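Local coordinates for DNA processing protein DprA (Streptococcus pneumoniae, PDB 3UQZ) that helps load the RecA recombinase onto single-stranded DNA during natural transformation, binding that DNA cooperatively and protecting it from nucleases, at residues E126-S140 with A150-V164. Sequence-based numbering, arbitrary orientation.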
loop_
_atom_site.group_PDB
_atom_site.type_symbol
_atom_site.label_atom_id
_atom_site.label_comp_id
_atom_site.label_asym_id
_atom_site.label_seq_id
_atom_site.Cartn_x
_atom_site.Cartn_y
_atom_site.Cartn_z
ATOM N N GLU A 126 14.888 8.892 -5.251
ATOM C CA GLU A 126 15.965 8.789 -6.238
ATOM C C GLU A 126 15.780 7.571 -7.152
ATOM O O GLU A 126 15.933 7.702 -8.366
ATOM C CB GLU A 126 17.331 8.776 -5.540
ATOM C CG GLU A 126 18.507 8.843 -6.499
ATOM C CD GLU A 126 19.889 8.645 -5.904
ATOM O OE1 GLU A 126 20.019 7.931 -4.882
ATOM O OE2 GLU A 126 20.854 9.184 -6.492
ATOM N N LYS A 127 15.420 6.408 -6.568
ATOM C CA LYS A 127 15.195 5.152 -7.283
ATOM C C LYS A 127 13.993 5.279 -8.234
ATOM O O LYS A 127 14.122 4.928 -9.411
ATOM C CB LYS A 127 15.016 3.986 -6.289
ATOM C CG LYS A 127 14.913 2.602 -6.932
ATOM C CD LYS A 127 14.631 1.531 -5.890
ATOM C CE LYS A 127 14.407 0.156 -6.476
ATOM N NZ LYS A 127 13.017 -0.008 -6.972
ATOM N N VAL A 128 12.844 5.791 -7.733
ATOM C CA VAL A 128 11.631 6.014 -8.528
ATOM C C VAL A 128 11.910 6.997 -9.695
ATOM O O VAL A 128 11.533 6.701 -10.828
ATOM C CB VAL A 128 10.403 6.423 -7.664
ATOM C CG1 VAL A 128 9.175 6.744 -8.530
ATOM C CG2 VAL A 128 10.069 5.337 -6.646
ATOM N N ILE A 129 12.609 8.122 -9.428
ATOM C CA ILE A 129 12.944 9.112 -10.458
ATOM C C ILE A 129 13.857 8.528 -11.537
ATOM O O ILE A 129 13.604 8.751 -12.721
ATOM C CB ILE A 129 13.442 10.453 -9.856
ATOM C CG1 ILE A 129 12.260 11.208 -9.205
ATOM C CG2 ILE A 129 14.170 11.340 -10.909
ATOM C CD1 ILE A 129 12.649 12.305 -8.319
ATOM N N GLN A 130 14.886 7.750 -11.137
ATOM C CA GLN A 130 15.810 7.103 -12.071
ATOM C C GLN A 130 15.047 6.202 -13.050
ATOM O O GLN A 130 15.292 6.275 -14.248
ATOM C CB GLN A 130 16.892 6.324 -11.316
ATOM C CG GLN A 130 18.065 7.192 -10.866
ATOM C CD GLN A 130 18.884 6.609 -9.723
ATOM O OE1 GLN A 130 18.614 5.520 -9.192
ATOM N NE2 GLN A 130 19.909 7.342 -9.308
ATOM N N GLY A 131 14.072 5.450 -12.536
ATOM C CA GLY A 131 13.201 4.565 -13.305
ATOM C C GLY A 131 12.255 5.265 -14.265
ATOM O O GLY A 131 11.691 4.611 -15.144
ATOM N N LEU A 132 12.059 6.598 -14.107
ATOM C CA LEU A 132 11.214 7.416 -14.982
ATOM C C LEU A 132 11.897 7.660 -16.338
ATOM O O LEU A 132 11.217 7.973 -17.312
ATOM C CB LEU A 132 10.809 8.748 -14.322
ATOM C CG LEU A 132 9.816 8.673 -13.148
ATOM C CD1 LEU A 132 9.676 10.020 -12.488
ATOM C CD2 LEU A 132 8.446 8.168 -13.584
ATOM N N GLU A 133 13.235 7.463 -16.399
ATOM C CA GLU A 133 14.094 7.558 -17.591
ATOM C C GLU A 133 13.957 8.891 -18.320
ATOM O O GLU A 133 13.826 8.918 -19.545
ATOM C CB GLU A 133 13.887 6.352 -18.564
ATOM C CG GLU A 133 13.535 5.017 -17.917
ATOM C CD GLU A 133 13.660 3.793 -18.798
ATOM O OE1 GLU A 133 12.742 3.512 -19.605
ATOM O OE2 GLU A 133 14.671 3.078 -18.627
ATOM N N ASN A 134 13.954 9.999 -17.554
ATOM C CA ASN A 134 13.828 11.378 -18.045
ATOM C C ASN A 134 12.614 11.657 -18.947
ATOM O O ASN A 134 12.633 12.611 -19.719
ATOM C CB ASN A 134 15.138 11.877 -18.656
ATOM C CG ASN A 134 16.274 11.973 -17.677
ATOM O OD1 ASN A 134 16.098 12.091 -16.454
ATOM N ND2 ASN A 134 17.475 11.956 -18.207
ATOM N N GLU A 135 11.560 10.845 -18.831
ATOM C CA GLU A 135 10.327 11.006 -19.605
ATOM C C GLU A 135 9.463 12.165 -19.074
ATOM O O GLU A 135 8.619 12.684 -19.805
ATOM C CB GLU A 135 9.499 9.709 -19.565
ATOM C CG GLU A 135 9.928 8.659 -20.568
ATOM C CD GLU A 135 8.918 8.474 -21.681
ATOM O OE1 GLU A 135 7.864 7.844 -21.434
ATOM O OE2 GLU A 135 9.173 8.978 -22.799
ATOM N N LEU A 136 9.640 12.538 -17.789
ATOM C CA LEU A 136 8.842 13.577 -17.132
ATOM C C LEU A 136 9.683 14.651 -16.483
ATOM O O LEU A 136 10.755 14.369 -15.956
ATOM C CB LEU A 136 7.925 12.951 -16.052
ATOM C CG LEU A 136 6.960 11.860 -16.497
ATOM C CD1 LEU A 136 6.460 11.044 -15.316
ATOM C CD2 LEU A 136 5.838 12.433 -17.296
ATOM N N VAL A 137 9.164 15.878 -16.474
ATOM C CA VAL A 137 9.782 17.024 -15.802
ATOM C C VAL A 137 9.392 16.895 -14.320
ATOM O O VAL A 137 8.205 16.717 -13.999
ATOM C CB VAL A 137 9.317 18.388 -16.404
ATOM C CG1 VAL A 137 9.861 19.570 -15.606
ATOM C CG2 VAL A 137 9.721 18.504 -17.858
ATOM N N ILE A 138 10.395 16.953 -13.435
ATOM C CA ILE A 138 10.174 16.829 -11.995
ATOM C C ILE A 138 9.800 18.188 -11.410
ATOM O O ILE A 138 10.634 19.112 -11.378
ATOM C CB ILE A 138 11.386 16.155 -11.274
ATOM C CG1 ILE A 138 11.771 14.768 -11.888
ATOM C CG2 ILE A 138 11.215 16.098 -9.746
ATOM C CD1 ILE A 138 10.670 13.731 -12.092
ATOM N N VAL A 139 8.534 18.311 -10.966
ATOM C CA VAL A 139 8.049 19.549 -10.365
ATOM C C VAL A 139 8.035 19.400 -8.848
ATOM O O VAL A 139 7.419 18.466 -8.335
ATOM C CB VAL A 139 6.684 20.004 -10.930
ATOM C CG1 VAL A 139 6.302 21.374 -10.370
ATOM C CG2 VAL A 139 6.696 20.035 -12.455
ATOM N N SER A 140 8.742 20.292 -8.136
ATOM C CA SER A 140 8.797 20.289 -6.674
ATOM C C SER A 140 9.011 21.703 -6.124
ATOM O O SER A 140 9.154 22.633 -6.907
ATOM C CB SER A 140 9.841 19.302 -6.164
ATOM O OG SER A 140 9.508 18.892 -4.849
ATOM N N ALA A 150 14.334 15.146 -4.809
ATOM C CA ALA A 150 13.600 15.070 -6.070
ATOM C C ALA A 150 14.321 15.871 -7.174
ATOM O O ALA A 150 14.543 15.348 -8.270
ATOM C CB ALA A 150 12.183 15.580 -5.879
ATOM N N HIS A 151 14.720 17.122 -6.856
ATOM C CA HIS A 151 15.415 18.037 -7.753
ATOM C C HIS A 151 16.787 17.491 -8.128
ATOM O O HIS A 151 17.091 17.397 -9.309
ATOM C CB HIS A 151 15.550 19.425 -7.107
ATOM C CG HIS A 151 14.270 20.206 -7.044
ATOM N ND1 HIS A 151 13.806 20.736 -5.858
ATOM C CD2 HIS A 151 13.424 20.564 -8.037
ATOM C CE1 HIS A 151 12.699 21.384 -6.165
ATOM N NE2 HIS A 151 12.424 21.299 -7.460
HETATM N N MSE A 152 17.592 17.075 -7.132
HETATM C CA MSE A 152 18.926 16.508 -7.354
HETATM C C MSE A 152 18.930 15.220 -8.180
HETATM O O MSE A 152 19.824 15.035 -9.008
HETATM C CB MSE A 152 19.690 16.362 -6.036
HETATM C CG MSE A 152 20.039 17.708 -5.420
HETATM SE SE MSE A 152 20.820 17.576 -3.677
HETATM C CE MSE A 152 22.408 16.797 -4.273
ATOM N N ALA A 153 17.916 14.371 -8.003
ATOM C CA ALA A 153 17.772 13.134 -8.764
ATOM C C ALA A 153 17.474 13.408 -10.248
ATOM O O ALA A 153 17.984 12.695 -11.116
ATOM C CB ALA A 153 16.689 12.266 -8.155
ATOM N N ALA A 154 16.675 14.450 -10.532
ATOM C CA ALA A 154 16.341 14.884 -11.886
ATOM C C ALA A 154 17.613 15.381 -12.563
ATOM O O ALA A 154 17.926 14.946 -13.671
ATOM C CB ALA A 154 15.299 15.996 -11.841
ATOM N N LEU A 155 18.382 16.220 -11.857
ATOM C CA LEU A 155 19.632 16.826 -12.328
ATOM C C LEU A 155 20.709 15.800 -12.641
ATOM O O LEU A 155 21.291 15.840 -13.727
ATOM C CB LEU A 155 20.144 17.879 -11.335
ATOM C CG LEU A 155 19.231 19.089 -11.104
ATOM C CD1 LEU A 155 19.825 20.024 -10.089
ATOM C CD2 LEU A 155 18.951 19.825 -12.374
ATOM N N GLN A 156 20.915 14.848 -11.724
ATOM C CA GLN A 156 21.881 13.778 -11.896
ATOM C C GLN A 156 21.579 12.858 -13.071
ATOM O O GLN A 156 22.508 12.438 -13.761
ATOM C CB GLN A 156 22.062 12.986 -10.607
ATOM C CG GLN A 156 23.511 13.036 -10.156
ATOM C CD GLN A 156 24.029 11.723 -9.616
ATOM O OE1 GLN A 156 23.417 11.107 -8.739
ATOM N NE2 GLN A 156 25.206 11.291 -10.082
ATOM N N ASN A 157 20.305 12.569 -13.320
ATOM C CA ASN A 157 19.927 11.691 -14.419
ATOM C C ASN A 157 20.087 12.349 -15.798
ATOM O O ASN A 157 20.093 11.656 -16.816
ATOM C CB ASN A 157 18.501 11.151 -14.208
ATOM C CG ASN A 157 18.392 9.655 -14.386
ATOM O OD1 ASN A 157 19.138 8.868 -13.775
ATOM N ND2 ASN A 157 17.454 9.228 -15.229
ATOM N N GLY A 158 20.250 13.664 -15.807
ATOM C CA GLY A 158 20.348 14.463 -17.021
ATOM C C GLY A 158 18.974 14.919 -17.482
ATOM O O GLY A 158 18.757 15.166 -18.676
ATOM N N GLY A 159 18.044 15.017 -16.528
ATOM C CA GLY A 159 16.663 15.421 -16.763
ATOM C C GLY A 159 16.368 16.867 -16.426
ATOM O O GLY A 159 17.271 17.645 -16.110
ATOM N N LYS A 160 15.088 17.235 -16.486
ATOM C CA LYS A 160 14.656 18.609 -16.245
ATOM C C LYS A 160 13.833 18.757 -14.984
ATOM O O LYS A 160 13.089 17.845 -14.639
ATOM C CB LYS A 160 13.892 19.159 -17.468
ATOM C CG LYS A 160 14.669 19.124 -18.807
ATOM C CD LYS A 160 16.036 19.854 -18.835
ATOM C CE LYS A 160 15.966 21.366 -18.797
ATOM N NZ LYS A 160 17.321 21.978 -18.798
ATOM N N THR A 161 13.963 19.909 -14.298
ATOM C CA THR A 161 13.209 20.218 -13.079
ATOM C C THR A 161 12.581 21.631 -13.036
ATOM O O THR A 161 13.177 22.594 -13.526
ATOM C CB THR A 161 14.023 19.873 -11.806
ATOM O OG1 THR A 161 13.131 19.806 -10.695
ATOM C CG2 THR A 161 15.116 20.877 -11.497
ATOM N N ILE A 162 11.383 21.743 -12.420
ATOM C CA ILE A 162 10.703 23.022 -12.176
ATOM C C ILE A 162 10.559 23.179 -10.665
ATOM O O ILE A 162 10.070 22.263 -10.006
ATOM C CB ILE A 162 9.319 23.174 -12.889
ATOM C CG1 ILE A 162 9.445 23.102 -14.419
ATOM C CG2 ILE A 162 8.599 24.476 -12.458
ATOM C CD1 ILE A 162 8.122 22.940 -15.157
ATOM N N ALA A 163 10.978 24.333 -10.118
ATOM C CA ALA A 163 10.815 24.669 -8.699
ATOM C C ALA A 163 9.741 25.753 -8.536
ATOM O O ALA A 163 9.736 26.740 -9.279
ATOM C CB ALA A 163 12.119 25.139 -8.097
ATOM N N VAL A 164 8.812 25.550 -7.592
ATOM C CA VAL A 164 7.750 26.519 -7.264
ATOM C C VAL A 164 8.082 26.996 -5.833
ATOM O O VAL A 164 8.077 26.193 -4.903
ATOM C CB VAL A 164 6.314 25.922 -7.419
ATOM C CG1 VAL A 164 5.235 26.982 -7.231
ATOM C CG2 VAL A 164 6.153 25.247 -8.779
HETATM O O HOH W 1 21.273 9.951 -9.712
HETATM O O HOH W 2 18.895 10.385 -10.531
HETATM O O HOH W 3 13.528 14.893 -15.907
#
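The carbonyl oxygen of I138 accepts the backbone N-H of I162, O to N 2.9 Å, and a weaker CA-H...O contact from T161 CA at 3.3 Å. The parallel ladder continues: I138 N gives to K160 O, S140 N to I162 O at 3.0 Å, V164 N to S140 O. These strands, 137-140 and 161-164, with helix 146-157 as crossover, form a beta-alpha-beta unit of the Rossmann-like domain. I138 faces that helix. Its chi1 of -55° puts CG1 beside the backbone N, against A154 CB at 3.7 Å, and CG2 anti to it, near A150 CB; small alanines let helix and strand come close. I129, on helix 119-130, packs CG2 against A153 CB at 3.8 Å and CD1 against the A150 backbone. On the other sheet face V137 CG1 meets I162 CG1, and V139, which also touches L215 of helix 204-215, lies side by side with I162. G158, with positive phi, ends helix 146-157 in a Schellman motif. There N134, at a positive phi (54°) asparagine tolerates well, has a short amide whose ND2 donates fairly straight (160°) to N157 O at 3.0 Å, from well above the carbonyl plane. One water joins Q130 NE2 to Q156 OE1.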